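Local structure of actin binding protein family protein (Entamoeba histolytica HM-1:IMSS, 6K2F) at residues Gly21-Ala26 with Ile64-Glu69; Trp80-Tyr85 with Leu115-Gly120; Ile2-Asp7 with Lys102-Thr107. The protein probably binds actin monomers and inhibits their polymerization, this chain being the N-terminal ADF-homology domain of twinfilin. All coordinates share one frame; numbering follows the deposited sequence.

How the contacts relate
From the N terminus, the chain enters the fold through Ile2-Asp7, passes along helix 6-18 and reaches Gly21-Ala26, which contact 1 pairs with Ile64-Glu69 after 37 intervening residues, closing the first loop. Contact 2 opens only after that, pairing Trp80-Tyr85 with Leu115-Gly120 after a connection that holds helices 92-101 and 103-109. Contact 3 joins Ile2-Asp7 to Lys102-Thr107, so contact 1 is nested inside its loop while contact 2 crosses it. Strands 62-68 and 77-85 are sheet neighbours, with Phe66 and Leu81 meeting through their backbones, so contacts 1 and 2 belong to one continuous sheet. Phe105 of contact 3 packs on Leu65, tying helix 103-109 to that sheet.

Contact 1. Residues Gly21-Ala26 with Ile64-Glu69; sequences GRFIQA and ILFRTE
Arg22 and Arg67 carry the polar end of this antiparallel strand pair in the mixed sheet of the ADF-homology domain, their guanidinium groups stacked with planes 28° apart. Arg67 holds the carbonyl of Gly21 side-on, with NE 2.8 Å from Gly21 O and NH2 adding a longer bond to the same oxygen, which lies in the guanidinium plane. Arg22 presents NH1 and NH2 end-on to Glu69 OE2, with NH1 at 2.8 Å, and NH1 also donates to Arg67 O from above the carbonyl plane. The Arg22 chain begins with CG opposite the backbone N (chi1 -180°); its bend at chi2 (61°) lays CD over a face of the Phe66 ring, 4.0 Å from the centroid, as a CH-pi contact, and a second bend at chi3 turns the guanidinium toward Glu69 and Arg67.

Further along, Phe23 and Phe66 form a non-hydrogen-bonded pair whose nearly parallel rings are slid apart until they barely overlap; CD2 of Phe23 still comes to 3.5 Å from CE2 of Phe66. Ile64 sends CG2 against Phe23 CD1 and CD1 against the methylenes of Gln25, whose amide is bonded beyond the pair to Tyr55 and Ser62. Ile24 and Leu65 face the other way, toward helix 6-18, and exchange two backbone bonds, Leu65 N to Ile24 O being 2.8 Å.

In the second shell, Asp48 makes a salt bridge with Arg22 NE and Thr42 O accepts from NH2, while Arg22 and Phe23 both face Glu39 in a classic beta bulge. Tyr78 meets Arg67 by cation-pi contact. The closeness of the two arginines is consistent with the acceptors around them, Glu69, Asp48 and the carbonyls of Gly21, Arg67 and Thr42, which probably offset their like charges; long, flat guanidinium groups suit such a strand end.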
loop_
_atom_site.group_PDB
_atom_site.type_symbol
_atom_site.label_atom_id
_atom_site.label_comp_id
_atom_site.label_asym_id
_atom_site.label_seq_id
_atom_site.Cartn_x
_atom_site.Cartn_y
_atom_site.Cartn_z
ATOM N N GLY A 21 -3.687 -2.812 0.935
ATOM C CA GLY A 21 -2.506 -3.603 0.552
ATOM C C GLY A 21 -2.316 -3.445 -0.933
ATOM O O GLY A 21 -3.219 -2.872 -1.579
ATOM N N ARG A 22 -1.227 -3.970 -1.475
ATOM C CA ARG A 22 -0.916 -3.774 -2.902
ATOM C C ARG A 22 -1.082 -5.077 -3.682
ATOM O O ARG A 22 -1.620 -5.021 -4.801
ATOM C CB ARG A 22 0.487 -3.199 -3.066
ATOM C CG ARG A 22 0.857 -2.969 -4.524
ATOM C CD ARG A 22 -0.041 -1.976 -5.254
ATOM N NE ARG A 22 0.146 -0.632 -4.743
ATOM C CZ ARG A 22 -0.569 0.422 -5.090
ATOM N NH1 ARG A 22 -1.575 0.313 -5.944
ATOM N NH2 ARG A 22 -0.305 1.598 -4.550
ATOM N N PHE A 23 -0.510 -6.187 -3.222
ATOM C CA PHE A 23 -0.612 -7.404 -4.044
ATOM C C PHE A 23 -0.615 -8.676 -3.210
ATOM O O PHE A 23 -0.186 -8.698 -2.068
ATOM C CB PHE A 23 0.462 -7.414 -5.131
ATOM C CG PHE A 23 1.904 -7.541 -4.726
ATOM C CD1 PHE A 23 2.457 -8.763 -4.408
ATOM C CD2 PHE A 23 2.750 -6.455 -4.850
ATOM C CE1 PHE A 23 3.814 -8.878 -4.178
ATOM C CE2 PHE A 23 4.113 -6.577 -4.627
ATOM C CZ PHE A 23 4.640 -7.788 -4.287
ATOM N N ILE A 24 -1.117 -9.707 -3.868
ATOM C CA ILE A 24 -1.207 -11.083 -3.322
ATOM C C ILE A 24 -0.499 -11.992 -4.306
ATOM O O ILE A 24 -0.823 -11.965 -5.480
ATOM C CB ILE A 24 -2.664 -11.521 -3.128
ATOM C CG1 ILE A 24 -3.417 -10.557 -2.213
ATOM C CG2 ILE A 24 -2.702 -12.957 -2.627
ATOM C CD1 ILE A 24 -4.936 -10.715 -2.260
ATOM N N GLN A 25 0.493 -12.721 -3.836
ATOM C CA GLN A 25 1.148 -13.759 -4.654
ATOM C C GLN A 25 0.407 -15.048 -4.370
ATOM O O GLN A 25 0.094 -15.292 -3.172
ATOM C CB GLN A 25 2.619 -13.919 -4.315
ATOM C CG GLN A 25 3.332 -14.917 -5.223
ATOM C CD GLN A 25 4.796 -14.967 -4.876
ATOM O OE1 GLN A 25 5.180 -14.770 -3.728
ATOM N NE2 GLN A 25 5.613 -15.240 -5.869
ATOM N N ALA A 26 0.096 -15.810 -5.410
ATOM C CA ALA A 26 -0.636 -17.079 -5.237
ATOM C C ALA A 26 0.054 -18.169 -6.045
ATOM O O ALA A 26 0.629 -17.880 -7.094
ATOM C CB ALA A 26 -2.075 -16.910 -5.644
ATOM N N ILE A 64 0.637 -13.069 -9.466
ATOM C CA ILE A 64 0.563 -11.864 -8.595
ATOM C C ILE A 64 -0.708 -11.113 -8.967
ATOM O O ILE A 64 -0.879 -10.780 -10.128
ATOM C CB ILE A 64 1.748 -10.902 -8.777
ATOM C CG1 ILE A 64 3.111 -11.585 -8.697
ATOM C CG2 ILE A 64 1.596 -9.766 -7.768
ATOM C CD1 ILE A 64 3.504 -11.940 -7.334
ATOM N N LEU A 65 -1.589 -10.916 -7.995
ATOM C CA LEU A 65 -2.764 -10.037 -8.145
ATOM C C LEU A 65 -2.350 -8.666 -7.636
ATOM O O LEU A 65 -2.114 -8.538 -6.436
ATOM C CB LEU A 65 -3.936 -10.617 -7.364
ATOM C CG LEU A 65 -4.284 -12.051 -7.719
ATOM C CD1 LEU A 65 -5.415 -12.558 -6.856
ATOM C CD2 LEU A 65 -4.622 -12.163 -9.187
ATOM N N PHE A 66 -2.168 -7.730 -8.548
ATOM C CA PHE A 66 -1.531 -6.432 -8.255
ATOM C C PHE A 66 -2.591 -5.334 -8.408
ATOM O O PHE A 66 -3.129 -5.102 -9.481
ATOM C CB PHE A 66 -0.342 -6.217 -9.179
ATOM C CG PHE A 66 0.558 -5.096 -8.743
ATOM C CD1 PHE A 66 0.216 -3.789 -9.035
ATOM C CD2 PHE A 66 1.750 -5.352 -8.081
ATOM C CE1 PHE A 66 1.043 -2.750 -8.658
ATOM C CE2 PHE A 66 2.554 -4.300 -7.662
ATOM C CZ PHE A 66 2.203 -3.009 -7.962
ATOM N N ARG A 67 -2.848 -4.638 -7.328
ATOM C CA ARG A 67 -3.924 -3.621 -7.276
ATOM C C ARG A 67 -3.467 -2.336 -7.972
ATOM O O ARG A 67 -2.376 -1.855 -7.677
ATOM C CB ARG A 67 -4.299 -3.342 -5.824
ATOM C CG ARG A 67 -5.529 -2.459 -5.684
ATOM C CD ARG A 67 -5.897 -2.164 -4.241
ATOM N NE ARG A 67 -4.777 -1.607 -3.496
ATOM C CZ ARG A 67 -4.315 -0.367 -3.588
ATOM N NH1 ARG A 67 -4.874 0.504 -4.412
ATOM N NH2 ARG A 67 -3.290 0.014 -2.846
ATOM N N THR A 68 -4.280 -1.811 -8.879
ATOM C CA THR A 68 -4.009 -0.513 -9.537
ATOM C C THR A 68 -4.536 0.617 -8.659
ATOM O O THR A 68 -5.120 0.363 -7.589
ATOM C CB THR A 68 -4.628 -0.406 -10.937
ATOM O OG1 THR A 68 -6.036 -0.179 -10.838
ATOM C CG2 THR A 68 -4.337 -1.627 -11.780
ATOM N N GLU A 69 -4.411 1.867 -9.129
ATOM C CA GLU A 69 -4.994 3.062 -8.464
ATOM C C GLU A 69 -6.378 3.402 -9.016
ATOM O O GLU A 69 -6.958 4.399 -8.575
ATOM C CB GLU A 69 -4.058 4.252 -8.652
ATOM C CG GLU A 69 -2.773 4.136 -7.858
ATOM C CD GLU A 69 -3.005 3.924 -6.376
ATOM O OE1 GLU A 69 -3.713 4.740 -5.758
ATOM O OE2 GLU A 69 -2.543 2.906 -5.867
#

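Contact 2. Residues Trp80-Tyr85 with Leu115-Gly120; sequences WLLLAY and LYEIHG
Leu83 and Ile118 each begin with a branch lying beside the backbone N (chi1 -52° for Leu83, -55° for Ile118), and this shared setting runs the two side chains alongside each other, pointing the same way. Leu83 CD2 thereby rests 3.8 Å from Ile118 CD1. The strands are parallel neighbours in the central mixed sheet of the ADF-homology fold, joined through helices 92-101 and 103-109 as a beta-alpha-beta crossover.

Leu81 and Tyr116 are also side by side on this face, where Leu81 CD2 meets the edge of the tyrosine ring at CD2, 3.9 Å away. Helix 127-137 covers Leu81, Tyr116 and Ile118, with Phe134 edge-to-face on Tyr116, while Leu83 packs on Phe126. Branched aliphatic chains suit the place because they fill the layer beside the sheet without needing a polar partner.

Leu82, Ala84, Glu117 and His119 occupy the other face. Leu82 crosses Glu117 obliquely, and its CB lies 4.0 Å from Glu117 CG, so the glutamate contributes its aliphatic part here while its carboxylate reaches Arg106 in a salt bridge. Ala84 is small enough to leave room for Lys102, which packs against it.

The backbones are joined by five bonds that alternate in donor from strand to strand. Leu115 N starts the series at Trp80 O, whereas buried Tyr116 N, 3.8 Å from Trp80 O, is left without a partner. Leu82 N and Ala84 N donate to Tyr116 O and Ile118 O, and Gly120 N closes the series at Ala84 O. Midway, Ile118 N points almost straight at Leu82 O, with 2.7 Å between them and an N-H...O angle of 175°.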
loop_
_atom_site.group_PDB
_atom_site.type_symbol
_atom_site.label_atom_id
_atom_site.label_comp_id
_atom_site.label_asym_id
_atom_site.label_seq_id
_atom_site.Cartn_x
_atom_site.Cartn_y
_atom_site.Cartn_z
ATOM N N TRP A 80 -7.421 -4.390 -11.050
ATOM C CA TRP A 80 -6.179 -5.132 -10.732
ATOM C C TRP A 80 -5.452 -5.528 -12.019
ATOM O O TRP A 80 -6.059 -5.523 -13.098
ATOM C CB TRP A 80 -6.525 -6.383 -9.927
ATOM C CG TRP A 80 -7.117 -6.105 -8.579
ATOM C CD1 TRP A 80 -8.335 -5.563 -8.302
ATOM C CD2 TRP A 80 -6.481 -6.337 -7.317
ATOM N NE1 TRP A 80 -8.502 -5.446 -6.952
ATOM C CE2 TRP A 80 -7.387 -5.913 -6.316
ATOM C CE3 TRP A 80 -5.277 -6.927 -6.926
ATOM C CZ2 TRP A 80 -7.100 -6.041 -4.961
ATOM C CZ3 TRP A 80 -5.001 -7.061 -5.588
ATOM C CH2 TRP A 80 -5.895 -6.611 -4.618
ATOM N N LEU A 81 -4.176 -5.852 -11.865
ATOM C CA LEU A 81 -3.394 -6.585 -12.878
ATOM C C LEU A 81 -3.289 -8.034 -12.433
ATOM O O LEU A 81 -3.078 -8.294 -11.233
ATOM C CB LEU A 81 -1.985 -6.003 -13.000
ATOM C CG LEU A 81 -1.889 -4.492 -13.100
ATOM C CD1 LEU A 81 -0.426 -4.087 -13.064
ATOM C CD2 LEU A 81 -2.597 -3.992 -14.328
ATOM N N LEU A 82 -3.416 -8.943 -13.382
ATOM C CA LEU A 82 -3.053 -10.353 -13.145
ATOM C C LEU A 82 -1.679 -10.546 -13.770
ATOM O O LEU A 82 -1.573 -10.459 -15.001
ATOM C CB LEU A 82 -4.101 -11.276 -13.766
ATOM C CG LEU A 82 -3.730 -12.763 -13.685
ATOM C CD1 LEU A 82 -3.487 -13.208 -12.253
ATOM C CD2 LEU A 82 -4.809 -13.597 -14.347
ATOM N N LEU A 83 -0.661 -10.710 -12.937
ATOM C CA LEU A 83 0.714 -10.976 -13.413
ATOM C C LEU A 83 0.898 -12.485 -13.337
ATOM O O LEU A 83 0.700 -13.042 -12.256
ATOM C CB LEU A 83 1.719 -10.251 -12.526
ATOM C CG LEU A 83 1.470 -8.757 -12.316
ATOM C CD1 LEU A 83 2.580 -8.161 -11.468
ATOM C CD2 LEU A 83 1.338 -8.013 -13.629
ATOM N N ALA A 84 1.218 -13.128 -14.446
ATOM C CA ALA A 84 1.424 -14.587 -14.428
ATOM C C ALA A 84 2.872 -14.817 -14.831
ATOM O O ALA A 84 3.204 -14.575 -16.018
ATOM C CB ALA A 84 0.474 -15.268 -15.356
ATOM N N TYR A 85 3.688 -15.237 -13.867
ATOM C CA TYR A 85 5.109 -15.581 -14.098
ATOM C C TYR A 85 5.141 -17.072 -14.419
ATOM O O TYR A 85 4.858 -17.866 -13.527
ATOM C CB TYR A 85 5.970 -15.228 -12.888
ATOM C CG TYR A 85 7.379 -15.766 -12.989
ATOM C CD1 TYR A 85 8.202 -15.438 -14.049
ATOM C CD2 TYR A 85 7.882 -16.634 -12.040
ATOM C CE1 TYR A 85 9.487 -15.946 -14.150
ATOM C CE2 TYR A 85 9.155 -17.154 -12.139
ATOM C CZ TYR A 85 9.974 -16.812 -13.196
ATOM O OH TYR A 85 11.230 -17.355 -13.293
ATOM N N LEU A 115 -7.775 -5.104 -15.207
ATOM C CA LEU A 115 -7.497 -4.111 -16.269
ATOM C C LEU A 115 -6.664 -4.821 -17.337
ATOM O O LEU A 115 -6.992 -4.716 -18.537
ATOM C CB LEU A 115 -6.740 -2.960 -15.603
ATOM C CG LEU A 115 -6.346 -1.800 -16.506
ATOM C CD1 LEU A 115 -7.562 -0.959 -16.843
ATOM C CD2 LEU A 115 -5.275 -0.957 -15.838
ATOM N N TYR A 116 -5.641 -5.563 -16.902
ATOM C CA TYR A 116 -4.760 -6.324 -17.807
ATOM C C TYR A 116 -4.393 -7.663 -17.179
ATOM O O TYR A 116 -4.252 -7.748 -15.948
ATOM C CB TYR A 116 -3.442 -5.587 -18.049
ATOM C CG TYR A 116 -3.599 -4.264 -18.740
ATOM C CD1 TYR A 116 -4.132 -4.194 -20.017
ATOM C CD2 TYR A 116 -3.225 -3.089 -18.111
ATOM C CE1 TYR A 116 -4.278 -2.984 -20.666
ATOM C CE2 TYR A 116 -3.381 -1.869 -18.746
ATOM C CZ TYR A 116 -3.901 -1.822 -20.020
ATOM O OH TYR A 116 -4.026 -0.623 -20.661
ATOM N N GLU A 117 -4.175 -8.644 -18.046
ATOM C CA GLU A 117 -3.534 -9.920 -17.680
ATOM C C GLU A 117 -2.189 -9.916 -18.393
ATOM O O GLU A 117 -2.196 -9.869 -19.645
ATOM C CB GLU A 117 -4.462 -11.070 -18.039
ATOM C CG GLU A 117 -5.817 -10.966 -17.343
ATOM C CD GLU A 117 -6.713 -12.175 -17.554
ATOM O OE1 GLU A 117 -6.250 -13.121 -18.210
ATOM O OE2 GLU A 117 -7.869 -12.166 -17.066
ATOM N N ILE A 118 -1.101 -9.986 -17.649
ATOM C CA ILE A 118 0.287 -9.857 -18.161
ATOM C C ILE A 118 1.012 -11.190 -17.969
ATOM O O ILE A 118 1.326 -11.565 -16.816
ATOM C CB ILE A 118 1.033 -8.694 -17.504
ATOM C CG1 ILE A 118 0.253 -7.394 -17.661
ATOM C CG2 ILE A 118 2.439 -8.591 -18.075
ATOM C CD1 ILE A 118 0.867 -6.214 -16.951
ATOM N N HIS A 119 1.265 -11.873 -19.079
ATOM C CA HIS A 119 2.008 -13.154 -19.080
ATOM C C HIS A 119 3.492 -12.835 -19.245
ATOM O O HIS A 119 3.835 -12.102 -20.178
ATOM C CB HIS A 119 1.455 -14.043 -20.187
ATOM C CG HIS A 119 2.139 -15.355 -20.314
ATOM N ND1 HIS A 119 1.515 -16.535 -19.961
ATOM C CD2 HIS A 119 3.356 -15.686 -20.798
ATOM C CE1 HIS A 119 2.346 -17.544 -20.206
ATOM N NE2 HIS A 119 3.472 -17.054 -20.716
ATOM N N GLY A 120 4.344 -13.294 -18.339
ATOM C CA GLY A 120 5.793 -13.050 -18.422
ATOM C C GLY A 120 6.549 -14.326 -18.144
ATOM O O GLY A 120 5.987 -15.201 -17.486
#

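Contact 3. Residues Ile2-Asp7 with Lys102-Thr107; sequences IELSTD and KARFRT
Leu4 and Phe105 form the close-packed half of this contact, in which the N-terminal segment lies against the start of helix 103-109. The leucine crosses the aromatic side chain at about a right angle; Leu4 CD2 is 3.9 Å from Phe105 CD1, while Leu4 CD1 sits above a face of the ring, offset toward the rim. Both methyls thus meet Phe105, and Leu4 CD1 reaches Arg104 CG and, at 3.8 Å, Arg104 O besides. A forked leucine fits such a place well, and Ile33 of strand 32-39 packs on both Leu4 and Phe105. Tyr63 of strand 62-68 meets Phe105 edge-to-face. Strand 3-4 runs parallel to strand 32-39 in the sheet of the ADF-homology domain, and Ser5 then N-caps helix 6-18, its OG bonded to Leu8 N.

The outer half is polar. Arg104 bends at chi2 and chi3 (75° and 61°), curling its chain beside Ile2 so that NE donates directly to Ile2 O, 3.0 Å away and close to the guanidinium plane, with an N-H...O angle of 150°. Looser links lie beyond: Arg104 NH2 gives a hydrogen bond to a water that also accepts from Ile2 N, and exposed Glu3 crosses the arginine at about a right angle. Its OE2 lies 3.7 Å from Arg104 CD and makes only a long salt bridge to NE, well out of the guanidinium plane.

The inner half thus depends on shape and joins the first strand to the helix through apolar surfaces, whereas on the outer side the directed bonds go to backbone and water, and Glu3 probably adds no more than a diffuse electrostatic attraction to Arg104.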
loop_
_atom_site.group_PDB
_atom_site.type_symbol
_atom_site.label_atom_id
_atom_site.label_comp_id
_atom_site.label_asym_id
_atom_site.label_seq_id
_atom_site.Cartn_x
_atom_site.Cartn_y
_atom_site.Cartn_z
ATOM N N ILE A 2 -8.644 -26.485 -11.407
ATOM C CA ILE A 2 -8.085 -25.833 -10.193
ATOM C C ILE A 2 -8.986 -24.631 -9.898
ATOM O O ILE A 2 -9.230 -23.839 -10.817
ATOM C CB ILE A 2 -6.626 -25.403 -10.430
ATOM C CG1 ILE A 2 -5.712 -26.590 -10.758
ATOM C CG2 ILE A 2 -6.086 -24.607 -9.259
ATOM C CD1 ILE A 2 -5.492 -27.540 -9.602
ATOM N N GLU A 3 -9.426 -24.490 -8.652
ATOM C CA GLU A 3 -10.260 -23.346 -8.211
ATOM C C GLU A 3 -9.453 -22.477 -7.254
ATOM O O GLU A 3 -8.536 -22.976 -6.631
ATOM C CB GLU A 3 -11.542 -23.863 -7.567
ATOM C CG GLU A 3 -12.423 -24.642 -8.539
ATOM C CD GLU A 3 -13.010 -23.837 -9.692
ATOM O OE1 GLU A 3 -13.312 -22.656 -9.476
ATOM O OE2 GLU A 3 -13.103 -24.378 -10.818
ATOM N N LEU A 4 -9.788 -21.199 -7.145
ATOM C CA LEU A 4 -9.211 -20.339 -6.083
ATOM C C LEU A 4 -9.634 -20.891 -4.725
ATOM O O LEU A 4 -10.814 -21.285 -4.552
ATOM C CB LEU A 4 -9.697 -18.898 -6.242
ATOM C CG LEU A 4 -8.972 -18.040 -7.273
ATOM C CD1 LEU A 4 -9.328 -18.459 -8.673
ATOM C CD2 LEU A 4 -9.278 -16.559 -7.079
ATOM N N SER A 5 -8.717 -20.866 -3.765
ATOM C CA SER A 5 -9.030 -21.267 -2.378
ATOM C C SER A 5 -9.998 -20.242 -1.795
ATOM O O SER A 5 -9.967 -19.081 -2.197
ATOM C CB SER A 5 -7.817 -21.408 -1.525
ATOM O OG SER A 5 -7.177 -20.169 -1.314
ATOM N N THR A 6 -10.814 -20.669 -0.845
ATOM C CA THR A 6 -11.690 -19.750 -0.083
ATOM C C THR A 6 -10.836 -18.655 0.563
ATOM O O THR A 6 -11.252 -17.479 0.517
ATOM C CB THR A 6 -12.497 -20.495 0.980
ATOM O OG1 THR A 6 -13.236 -21.504 0.298
ATOM C CG2 THR A 6 -13.426 -19.575 1.741
ATOM N N ASP A 7 -9.691 -19.015 1.152
ATOM C CA ASP A 7 -8.837 -18.020 1.848
ATOM C C ASP A 7 -8.382 -16.969 0.839
ATOM O O ASP A 7 -8.376 -15.793 1.185
ATOM C CB ASP A 7 -7.633 -18.651 2.549
ATOM C CG ASP A 7 -7.941 -19.240 3.918
ATOM O OD1 ASP A 7 -9.051 -18.994 4.438
ATOM O OD2 ASP A 7 -7.064 -19.941 4.458
ATOM N N LYS A 102 -5.043 -19.371 -15.484
ATOM C CA LYS A 102 -5.122 -17.879 -15.515
ATOM C C LYS A 102 -6.580 -17.426 -15.608
ATOM O O LYS A 102 -6.938 -16.429 -14.959
ATOM C CB LYS A 102 -4.399 -17.278 -16.725
ATOM C CG LYS A 102 -2.894 -17.124 -16.613
ATOM C CD LYS A 102 -2.333 -16.218 -17.702
ATOM C CE LYS A 102 -2.409 -16.830 -19.089
ATOM N NZ LYS A 102 -1.752 -15.970 -20.105
ATOM N N ALA A 103 -7.390 -18.086 -16.432
ATOM C CA ALA A 103 -8.770 -17.646 -16.750
ATOM C C ALA A 103 -9.646 -17.754 -15.500
ATOM O O ALA A 103 -10.689 -17.077 -15.446
ATOM C CB ALA A 103 -9.345 -18.448 -17.892
ATOM N N ARG A 104 -9.237 -18.567 -14.521
ATOM C CA ARG A 104 -10.071 -18.805 -13.318
ATOM C C ARG A 104 -10.176 -17.495 -12.521
ATOM O O ARG A 104 -11.184 -17.328 -11.840
ATOM C CB ARG A 104 -9.508 -19.946 -12.463
ATOM C CG ARG A 104 -10.588 -20.702 -11.704
ATOM C CD ARG A 104 -11.394 -21.625 -12.606
ATOM N NE ARG A 104 -10.527 -22.633 -13.203
ATOM C CZ ARG A 104 -10.185 -22.709 -14.487
ATOM N NH1 ARG A 104 -10.653 -21.836 -15.364
ATOM N NH2 ARG A 104 -9.373 -23.668 -14.901
ATOM N N PHE A 105 -9.207 -16.574 -12.596
ATOM C CA PHE A 105 -9.252 -15.328 -11.785
ATOM C C PHE A 105 -10.448 -14.479 -12.227
ATOM O O PHE A 105 -11.242 -14.087 -11.359
ATOM C CB PHE A 105 -7.923 -14.572 -11.837
ATOM C CG PHE A 105 -6.827 -15.286 -11.081
ATOM C CD1 PHE A 105 -6.717 -15.165 -9.709
ATOM C CD2 PHE A 105 -5.922 -16.105 -11.740
ATOM C CE1 PHE A 105 -5.735 -15.842 -9.003
ATOM C CE2 PHE A 105 -4.936 -16.776 -11.031
ATOM C CZ PHE A 105 -4.839 -16.645 -9.672
ATOM N N ARG A 106 -10.592 -14.203 -13.522
ATOM C CA ARG A 106 -11.675 -13.304 -14.000
ATOM C C ARG A 106 -13.016 -13.996 -13.757
ATOM O O ARG A 106 -13.971 -13.322 -13.372
ATOM C CB ARG A 106 -11.460 -12.899 -15.462
ATOM C CG ARG A 106 -12.004 -13.870 -16.499
ATOM C CD ARG A 106 -11.825 -13.311 -17.899
ATOM N NE ARG A 106 -10.454 -13.520 -18.345
ATOM C CZ ARG A 106 -9.990 -14.654 -18.862
ATOM N NH1 ARG A 106 -10.792 -15.698 -19.011
ATOM N NH2 ARG A 106 -8.720 -14.743 -19.220
ATOM N N THR A 107 -13.081 -15.316 -13.968
ATOM C CA THR A 107 -14.341 -16.079 -13.848
ATOM C C THR A 107 -14.791 -16.063 -12.380
ATOM O O THR A 107 -16.003 -15.968 -12.125
ATOM C CB THR A 107 -14.196 -17.463 -14.492
ATOM O OG1 THR A 107 -13.175 -18.164 -13.795
ATOM C CG2 THR A 107 -13.842 -17.390 -15.960
HETATM O O HOH W 1 -7.223 -25.481 -13.801
#